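Local structure of adhesion G-protein coupled receptor G6 (Danio rerio, 6V55) at residues V568-E573 with F677-L682; N621-S626 with S670-M675; P727-V732 with C750-D755. The protein acts as an adhesion G-protein-coupled receptor, also known as Gpr126, with a calcium-binding extracellular region, and is linked to myelination. All coordinates share one frame; numbering follows the deposited sequence.

Overall arrangement
All contacts lie toward one end of the elongated extracellular region, in the part that includes the GPS motif and is consistent with a GAIN domain of helices and beta-sandwich. Their centres are about 22 to 24 Å apart. Interaction 1 joins the turn between helices 555-568 and 573-593 to the end of strand 671-677 and the loop after it. Interaction 2, nested within the loop that interaction 1 closes, packs that strand against strand 623-628 of the facing sheet. Interaction 3 follows later in the chain, between strand 730-735 and edge strand 750-752 of the sheet that holds 623-628. The first fits helices to the sandwich, the second packs its sheets together, the third packs two GPS strands.

Interaction 1. Residues V568-E573 with F677-L682; sequences VMVSSE and FGRTGL
Met569 carries most of the apolar contact, reaching from the helix-to-helix turn into the angle between Leu682 and Phe677. Its CG rests on Leu682 CD1 at 3.7 Å, the two side chains crossing at about a right angle. The chain then bends at chi3 (-127°), which swings CE back so that it touches both Leu682 CD1 and Phe677 CD2. The approach of Met569 CE to Phe677 CD2 is 3.9 Å. The sulfur makes a Met-aromatic contact at the ring edge, with SD of Met569 5.4 Å from the centroid of Phe677. Val568 CG2 adds a looser touch on Leu682 CD2.

Arg679 supplies the polar part and lies over the backbone of the turn. Its NE gives a weak, strongly bent hydrogen bond to Met569 O (3.2 Å, 121° at the hydrogen). Its CD packs across Val570 CG1 at 3.7 Å. The carboxylate of Glu573 and the guanidinium of Arg679 carry opposite charges but stay too far apart to pair, at 6.0 Å between OE2 and NH2.

Ser572 caps the start of helix 573-593 through Ala575 N, and Val568 packs on Leu537 and Val541 of helix 534-550. Leu682 lies on Ala583 and Leu584 of helix 573-593, and Leu608 of strand 608-614 meets both Met569 and Phe677, so the contact fits the helical bundle to the beta-sandwich.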
loop_
_atom_site.group_PDB
_atom_site.type_symbol
_atom_site.label_atom_id
_atom_site.label_comp_id
_atom_site.label_asym_id
_atom_site.label_seq_id
_atom_site.Cartn_x
_atom_site.Cartn_y
_atom_site.Cartn_z
ATOM N N VAL A 568 23.986 2.790 17.236
ATOM C CA VAL A 568 23.755 2.484 18.648
ATOM C C VAL A 568 24.090 3.675 19.531
ATOM O O VAL A 568 23.632 3.723 20.667
ATOM C CB VAL A 568 24.487 1.231 19.181
ATOM C CG1 VAL A 568 24.414 0.073 18.193
ATOM C CG2 VAL A 568 25.908 1.505 19.617
ATOM N N MET A 569 24.801 4.680 19.023
ATOM C CA MET A 569 25.009 5.883 19.813
ATOM C C MET A 569 23.774 6.768 19.916
ATOM O O MET A 569 23.749 7.648 20.775
ATOM C CB MET A 569 26.130 6.706 19.224
ATOM C CG MET A 569 27.466 6.219 19.606
ATOM S SD MET A 569 28.726 7.253 18.868
ATOM C CE MET A 569 29.585 5.882 18.148
ATOM N N VAL A 570 22.766 6.596 19.054
ATOM C CA VAL A 570 21.572 7.427 19.181
ATOM C C VAL A 570 20.475 6.629 19.862
ATOM O O VAL A 570 19.326 7.081 19.942
ATOM C CB VAL A 570 21.081 7.994 17.834
ATOM C CG1 VAL A 570 22.091 8.960 17.276
ATOM C CG2 VAL A 570 20.799 6.912 16.839
ATOM N N SER A 571 20.823 5.461 20.405
ATOM C CA SER A 571 19.873 4.690 21.192
ATOM C C SER A 571 19.733 5.311 22.570
ATOM O O SER A 571 20.422 6.278 22.916
ATOM C CB SER A 571 20.327 3.241 21.291
ATOM O OG SER A 571 20.112 2.627 20.038
ATOM N N SER A 572 18.836 4.747 23.377
ATOM C CA SER A 572 18.666 5.219 24.747
ATOM C C SER A 572 19.892 4.878 25.589
ATOM O O SER A 572 20.681 3.991 25.248
ATOM C CB SER A 572 17.428 4.597 25.388
ATOM O OG SER A 572 17.709 3.273 25.820
ATOM N N GLU A 573 20.055 5.618 26.690
ATOM C CA GLU A 573 21.230 5.447 27.536
ATOM C C GLU A 573 21.236 4.097 28.250
ATOM O O GLU A 573 22.313 3.546 28.518
ATOM C CB GLU A 573 21.308 6.590 28.545
ATOM C CG GLU A 573 21.705 7.927 27.940
ATOM C CD GLU A 573 22.875 8.559 28.675
ATOM O OE1 GLU A 573 23.304 7.983 29.703
ATOM O OE2 GLU A 573 23.366 9.622 28.221
ATOM N N PHE A 677 34.005 11.115 19.025
ATOM C CA PHE A 677 32.684 10.622 19.403
ATOM C C PHE A 677 31.760 11.823 19.581
ATOM O O PHE A 677 31.916 12.606 20.521
ATOM C CB PHE A 677 32.756 9.781 20.674
ATOM C CG PHE A 677 33.366 8.420 20.472
ATOM C CD1 PHE A 677 34.749 8.243 20.508
ATOM C CD2 PHE A 677 32.553 7.308 20.258
ATOM C CE1 PHE A 677 35.314 6.988 20.327
ATOM C CE2 PHE A 677 33.111 6.035 20.083
ATOM C CZ PHE A 677 34.493 5.884 20.123
ATOM N N GLY A 678 30.813 11.986 18.659
ATOM C CA GLY A 678 29.866 13.079 18.782
ATOM C C GLY A 678 28.867 12.903 19.903
ATOM O O GLY A 678 28.344 13.898 20.412
ATOM N N ARG A 679 28.598 11.661 20.304
ATOM C CA ARG A 679 27.631 11.353 21.344
ATOM C C ARG A 679 28.340 10.642 22.489
ATOM O O ARG A 679 29.373 9.990 22.294
ATOM C CB ARG A 679 26.486 10.514 20.776
ATOM C CG ARG A 679 25.630 11.311 19.800
ATOM C CD ARG A 679 24.211 10.791 19.724
ATOM N NE ARG A 679 23.577 10.821 21.033
ATOM C CZ ARG A 679 22.806 11.813 21.467
ATOM N NH1 ARG A 679 22.559 12.853 20.676
ATOM N NH2 ARG A 679 22.283 11.754 22.691
ATOM N N THR A 680 27.807 10.793 23.701
ATOM C CA THR A 680 28.544 10.386 24.893
ATOM C C THR A 680 27.952 9.180 25.600
ATOM O O THR A 680 28.402 8.852 26.699
ATOM C CB THR A 680 28.645 11.541 25.895
ATOM O OG1 THR A 680 27.417 11.649 26.633
ATOM C CG2 THR A 680 28.953 12.860 25.192
ATOM N N GLY A 681 26.988 8.490 24.998
ATOM C CA GLY A 681 26.276 7.441 25.720
ATOM C C GLY A 681 27.031 6.134 25.876
ATOM O O GLY A 681 26.522 5.221 26.538
ATOM N N LEU A 682 28.191 5.995 25.245
ATOM C CA LEU A 682 29.020 4.813 25.419
ATOM C C LEU A 682 30.009 4.958 26.575
ATOM O O LEU A 682 30.749 4.008 26.860
ATOM C CB LEU A 682 29.779 4.498 24.111
ATOM C CG LEU A 682 29.023 4.222 22.790
ATOM C CD1 LEU A 682 29.970 4.285 21.600
ATOM C CD2 LEU A 682 28.318 2.869 22.819
#

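Interaction 2. Residues N621-S626 with S670-M675; sequences NGSTLS and SRINFM
Phe674 sets CG opposite its backbone N (chi1 -172°), which lays the ring alongside Leu625, whose own CG turns beside its backbone N (chi1 -57°). Ile672, two residues before Phe674 and on the same face of its strand, gives CG2 to Leu625 and CD1 to Ser623, so that one residue serves two partners. The arrangement is the interior of a beta-sandwich: strand 671-677 of the four-stranded sheet faces strand 623-628 of the six-stranded sheet. The short segments approach to 8.8 Å between axes and run in roughly the same direction, at 25°, a spacing filled by side chains and not by backbone pairing.

Leu625 sits between Ile672 and Phe674. Its CB lies 3.8 Å from Phe674 CD2, and the two side chains slide past each other in opposite directions. Its methyls CD1 and CD2 both reach Ile672 CG2, the CD2 contact being 4.0 Å. Farther along, the ring reaches on to the next residue, with Phe674 CZ 4.0 Å from Ser626 C. Ser626 OG accepts a hydrogen bond from Ala644 N. Val651 and Leu653 of the adjoining strand 649-653 pack on Phe674 and Ile672 respectively, widening the apolar layer.

With an alanine in place of Phe674, a gap would probably open beside Leu625 and Ser626, leaving the Leu625 side chain freer to turn. At the other end the layer meets a hydroxyl: Ser623 OG approaches Ile672 CD1 at 3.8 Å, a van der Waals touch with no polar partner in 670-675.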
loop_
_atom_site.group_PDB
_atom_site.type_symbol
_atom_site.label_atom_id
_atom_site.label_comp_id
_atom_site.label_asym_id
_atom_site.label_seq_id
_atom_site.Cartn_x
_atom_site.Cartn_y
_atom_site.Cartn_z
ATOM N N ASN A 621 58.478 14.914 13.720
ATOM C CA ASN A 621 58.754 16.162 14.421
ATOM C C ASN A 621 57.536 16.659 15.190
ATOM O O ASN A 621 57.503 17.812 15.620
ATOM C CB ASN A 621 59.240 17.225 13.428
ATOM C CG ASN A 621 60.200 18.245 14.058
ATOM O OD1 ASN A 621 60.613 18.099 15.214
ATOM N ND2 ASN A 621 60.548 19.291 13.293
ATOM N N GLY A 622 56.532 15.819 15.374
ATOM C CA GLY A 622 55.297 16.233 16.008
ATOM C C GLY A 622 54.139 16.224 15.025
ATOM O O GLY A 622 54.310 16.076 13.814
ATOM N N SER A 623 52.932 16.381 15.577
ATOM C CA SER A 623 51.713 16.266 14.780
ATOM C C SER A 623 50.575 16.986 15.493
ATOM O O SER A 623 50.510 16.981 16.729
ATOM C CB SER A 623 51.338 14.793 14.542
ATOM O OG SER A 623 50.558 14.621 13.369
ATOM N N THR A 624 49.685 17.606 14.713
ATOM C CA THR A 624 48.454 18.204 15.221
ATOM C C THR A 624 47.298 17.663 14.403
ATOM O O THR A 624 47.353 17.695 13.171
ATOM C CB THR A 624 48.487 19.735 15.148
ATOM O OG1 THR A 624 49.473 20.233 16.063
ATOM C CG2 THR A 624 47.129 20.345 15.516
ATOM N N LEU A 625 46.277 17.125 15.081
ATOM C CA LEU A 625 45.122 16.525 14.427
ATOM C C LEU A 625 43.867 17.134 15.026
ATOM O O LEU A 625 43.868 17.555 16.188
ATOM C CB LEU A 625 45.080 14.998 14.590
ATOM C CG LEU A 625 46.250 14.129 14.129
ATOM C CD1 LEU A 625 47.224 13.872 15.272
ATOM C CD2 LEU A 625 45.700 12.821 13.643
ATOM N N SER A 626 42.785 17.138 14.242
ATOM C CA SER A 626 41.655 18.014 14.518
ATOM C C SER A 626 40.358 17.426 13.976
ATOM O O SER A 626 40.315 16.896 12.863
ATOM C CB SER A 626 41.902 19.390 13.894
ATOM O OG SER A 626 41.083 20.388 14.465
ATOM N N SER A 670 53.441 2.458 13.273
ATOM C CA SER A 670 53.204 2.702 11.861
ATOM C C SER A 670 52.266 3.861 11.603
ATOM O O SER A 670 52.354 4.486 10.541
ATOM C CB SER A 670 52.570 1.464 11.189
ATOM O OG SER A 670 53.324 0.279 11.364
ATOM N N ARG A 671 51.338 4.128 12.523
ATOM C CA ARG A 671 50.150 4.896 12.210
ATOM C C ARG A 671 49.865 5.873 13.326
ATOM O O ARG A 671 50.357 5.723 14.433
ATOM C CB ARG A 671 48.914 4.011 12.036
ATOM C CG ARG A 671 48.895 3.171 10.802
ATOM C CD ARG A 671 48.512 1.767 11.153
ATOM N NE ARG A 671 48.226 0.978 9.954
ATOM C CZ ARG A 671 47.028 0.500 9.618
ATOM N NH1 ARG A 671 45.968 0.709 10.391
ATOM N NH2 ARG A 671 46.894 -0.204 8.506
ATOM N N ILE A 672 49.045 6.875 13.019
ATOM C CA ILE A 672 48.323 7.652 14.021
ATOM C C ILE A 672 46.852 7.330 13.853
ATOM O O ILE A 672 46.355 7.287 12.727
ATOM C CB ILE A 672 48.554 9.165 13.872
ATOM C CG1 ILE A 672 50.026 9.438 13.591
ATOM C CG2 ILE A 672 48.072 9.901 15.130
ATOM C CD1 ILE A 672 50.443 10.885 13.673
ATOM N N ASN A 673 46.170 7.081 14.960
ATOM C CA ASN A 673 44.744 6.801 14.985
ATOM C C ASN A 673 44.009 7.985 15.592
ATOM O O ASN A 673 44.514 8.642 16.501
ATOM C CB ASN A 673 44.467 5.548 15.817
ATOM C CG ASN A 673 45.261 4.344 15.334
ATOM O OD1 ASN A 673 45.433 4.160 14.139
ATOM N ND2 ASN A 673 45.764 3.531 16.263
ATOM N N PHE A 674 42.803 8.247 15.118
ATOM C CA PHE A 674 42.042 9.360 15.672
ATOM C C PHE A 674 40.574 8.981 15.599
ATOM O O PHE A 674 40.115 8.528 14.552
ATOM C CB PHE A 674 42.337 10.643 14.883
ATOM C CG PHE A 674 41.754 11.901 15.475
ATOM C CD1 PHE A 674 40.456 12.311 15.151
ATOM C CD2 PHE A 674 42.525 12.726 16.278
ATOM C CE1 PHE A 674 39.913 13.475 15.667
ATOM C CE2 PHE A 674 41.989 13.913 16.799
ATOM C CZ PHE A 674 40.681 14.286 16.477
ATOM N N MET A 675 39.848 9.147 16.707
ATOM C CA MET A 675 38.398 8.952 16.754
ATOM C C MET A 675 37.747 10.153 17.426
ATOM O O MET A 675 38.261 10.670 18.425
ATOM C CB MET A 675 38.002 7.687 17.532
ATOM C CG MET A 675 38.774 6.448 17.148
ATOM S SD MET A 675 38.395 4.995 18.103
ATOM C CE MET A 675 40.086 4.488 18.433
#

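Interaction 3. Residues P727-V732 with C750-D755; sequences PNPQCV and CKVGSD
Val752 provides the main bump, and the hollow that receives it is formed by Pro729 and Cys731. One methyl, CG2, enters and sits 3.5 Å from Pro729 O, with the proline ring crossing the valine at about a right angle. On the cysteine side, Val752 CG2 lies 3.7 Å from Cys731 SG. The methyl gets there because CG2 lies beside the backbone N, while CG1 takes the position anti to it (chi1 172°).

A second fit lies farther along. Cys750 CB presses on the backbone of Cys731, 3.5 Å from its O. It also meets Cys731 CB at 3.8 Å. The short strands 730-732 and 750-752 run roughly antiparallel (149°), yet they are joined by packing and not by a backbone ladder.

Their covalent ties lead to a third strand, 760-765: Cys731 is bonded to Cys763 and Cys750 to Cys765, two disulfides of the GPS motif. Gln730, Cys731 and Val732 also pair in an antiparallel ladder with a bound peptide chain, probably the tethered-agonist strand. Methyl, sulfur and backbone carbonyl groups supply the fit, with no hydrogen bond between the segments; both are tied covalently to strand 760-765, which probably limits how far they can separate.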
loop_
_atom_site.group_PDB
_atom_site.type_symbol
_atom_site.label_atom_id
_atom_site.label_comp_id
_atom_site.label_asym_id
_atom_site.label_seq_id
_atom_site.Cartn_x
_atom_site.Cartn_y
_atom_site.Cartn_z
ATOM N N PRO A 727 34.167 27.416 34.928
ATOM C CA PRO A 727 33.944 26.012 35.286
ATOM C C PRO A 727 35.097 25.457 36.116
ATOM O O PRO A 727 36.142 26.090 36.285
ATOM C CB PRO A 727 33.867 25.333 33.923
ATOM C CG PRO A 727 34.844 26.113 33.086
ATOM C CD PRO A 727 34.852 27.533 33.619
ATOM N N ASN A 728 34.888 24.256 36.662
ATOM C CA ASN A 728 35.963 23.518 37.328
ATOM C C ASN A 728 36.151 22.187 36.615
ATOM O O ASN A 728 35.643 21.148 37.070
ATOM C CB ASN A 728 35.695 23.301 38.816
ATOM C CG ASN A 728 36.980 23.021 39.596
ATOM O OD1 ASN A 728 37.966 23.748 39.453
ATOM N ND2 ASN A 728 36.981 21.954 40.403
ATOM N N PRO A 729 36.889 22.163 35.509
ATOM C CA PRO A 729 36.993 20.936 34.725
ATOM C C PRO A 729 38.006 19.961 35.299
ATOM O O PRO A 729 39.024 20.337 35.884
ATOM C CB PRO A 729 37.441 21.445 33.352
ATOM C CG PRO A 729 38.236 22.672 33.648
ATOM C CD PRO A 729 37.696 23.257 34.934
ATOM N N GLN A 730 37.710 18.678 35.106
ATOM C CA GLN A 730 38.632 17.590 35.422
ATOM C C GLN A 730 38.914 16.835 34.125
ATOM O O GLN A 730 37.999 16.257 33.526
ATOM C CB GLN A 730 38.044 16.674 36.494
ATOM C CG GLN A 730 39.042 15.759 37.171
ATOM C CD GLN A 730 38.419 14.997 38.326
ATOM O OE1 GLN A 730 38.191 13.785 38.236
ATOM N NE2 GLN A 730 38.147 15.701 39.425
ATOM N N CYS A 731 40.163 16.888 33.664
ATOM C CA CYS A 731 40.578 16.136 32.487
ATOM C C CYS A 731 40.648 14.658 32.840
ATOM O O CYS A 731 41.325 14.280 33.801
ATOM C CB CYS A 731 41.937 16.625 31.997
ATOM S SG CYS A 731 41.930 18.233 31.217
ATOM N N VAL A 732 39.951 13.817 32.076
ATOM C CA VAL A 732 39.924 12.388 32.359
ATOM C C VAL A 732 40.255 11.593 31.102
ATOM O O VAL A 732 40.176 12.104 29.979
ATOM C CB VAL A 732 38.568 11.952 32.954
ATOM C CG1 VAL A 732 38.535 12.288 34.437
ATOM C CG2 VAL A 732 37.420 12.639 32.225
ATOM N N CYS A 750 46.466 13.337 33.913
ATOM C CA CYS A 750 45.853 14.408 33.134
ATOM C C CYS A 750 45.577 15.618 34.020
ATOM O O CYS A 750 44.830 15.511 35.005
ATOM C CB CYS A 750 44.566 13.907 32.475
ATOM S SG CYS A 750 44.929 12.712 31.213
ATOM N N LYS A 751 46.165 16.764 33.658
ATOM C CA LYS A 751 45.905 18.049 34.298
ATOM C C LYS A 751 45.411 19.073 33.270
ATOM O O LYS A 751 45.561 18.890 32.058
ATOM C CB LYS A 751 47.161 18.572 35.022
ATOM C CG LYS A 751 48.296 19.074 34.115
ATOM C CD LYS A 751 49.361 19.840 34.926
ATOM C CE LYS A 751 50.279 20.714 34.057
ATOM N NZ LYS A 751 51.145 21.635 34.881
ATOM N N VAL A 752 44.822 20.166 33.774
ATOM C CA VAL A 752 44.203 21.205 32.948
ATOM C C VAL A 752 45.238 22.262 32.568
ATOM O O VAL A 752 45.874 22.863 33.436
ATOM C CB VAL A 752 43.019 21.849 33.691
ATOM C CG1 VAL A 752 42.478 23.051 32.940
ATOM C CG2 VAL A 752 41.913 20.819 33.923
ATOM N N GLY A 753 45.409 22.494 31.262
ATOM C CA GLY A 753 46.268 23.562 30.791
ATOM C C GLY A 753 45.631 24.938 30.921
ATOM O O GLY A 753 44.434 25.095 31.165
ATOM N N SER A 754 46.457 25.967 30.727
ATOM C CA SER A 754 46.053 27.321 31.091
ATOM C C SER A 754 45.143 27.990 30.059
ATOM O O SER A 754 44.611 29.075 30.330
ATOM C CB SER A 754 47.303 28.179 31.341
ATOM O OG SER A 754 47.063 29.196 32.306
ATOM N N ASP A 755 44.907 27.361 28.913
ATOM C CA ASP A 755 44.151 27.975 27.833
ATOM C C ASP A 755 42.654 27.716 27.914
ATOM O O ASP A 755 41.932 28.034 26.962
ATOM C CB ASP A 755 44.664 27.466 26.490
ATOM C CG ASP A 755 46.114 27.774 26.283
ATOM O OD1 ASP A 755 46.926 26.820 26.354
ATOM O OD2 ASP A 755 46.434 28.971 26.074
#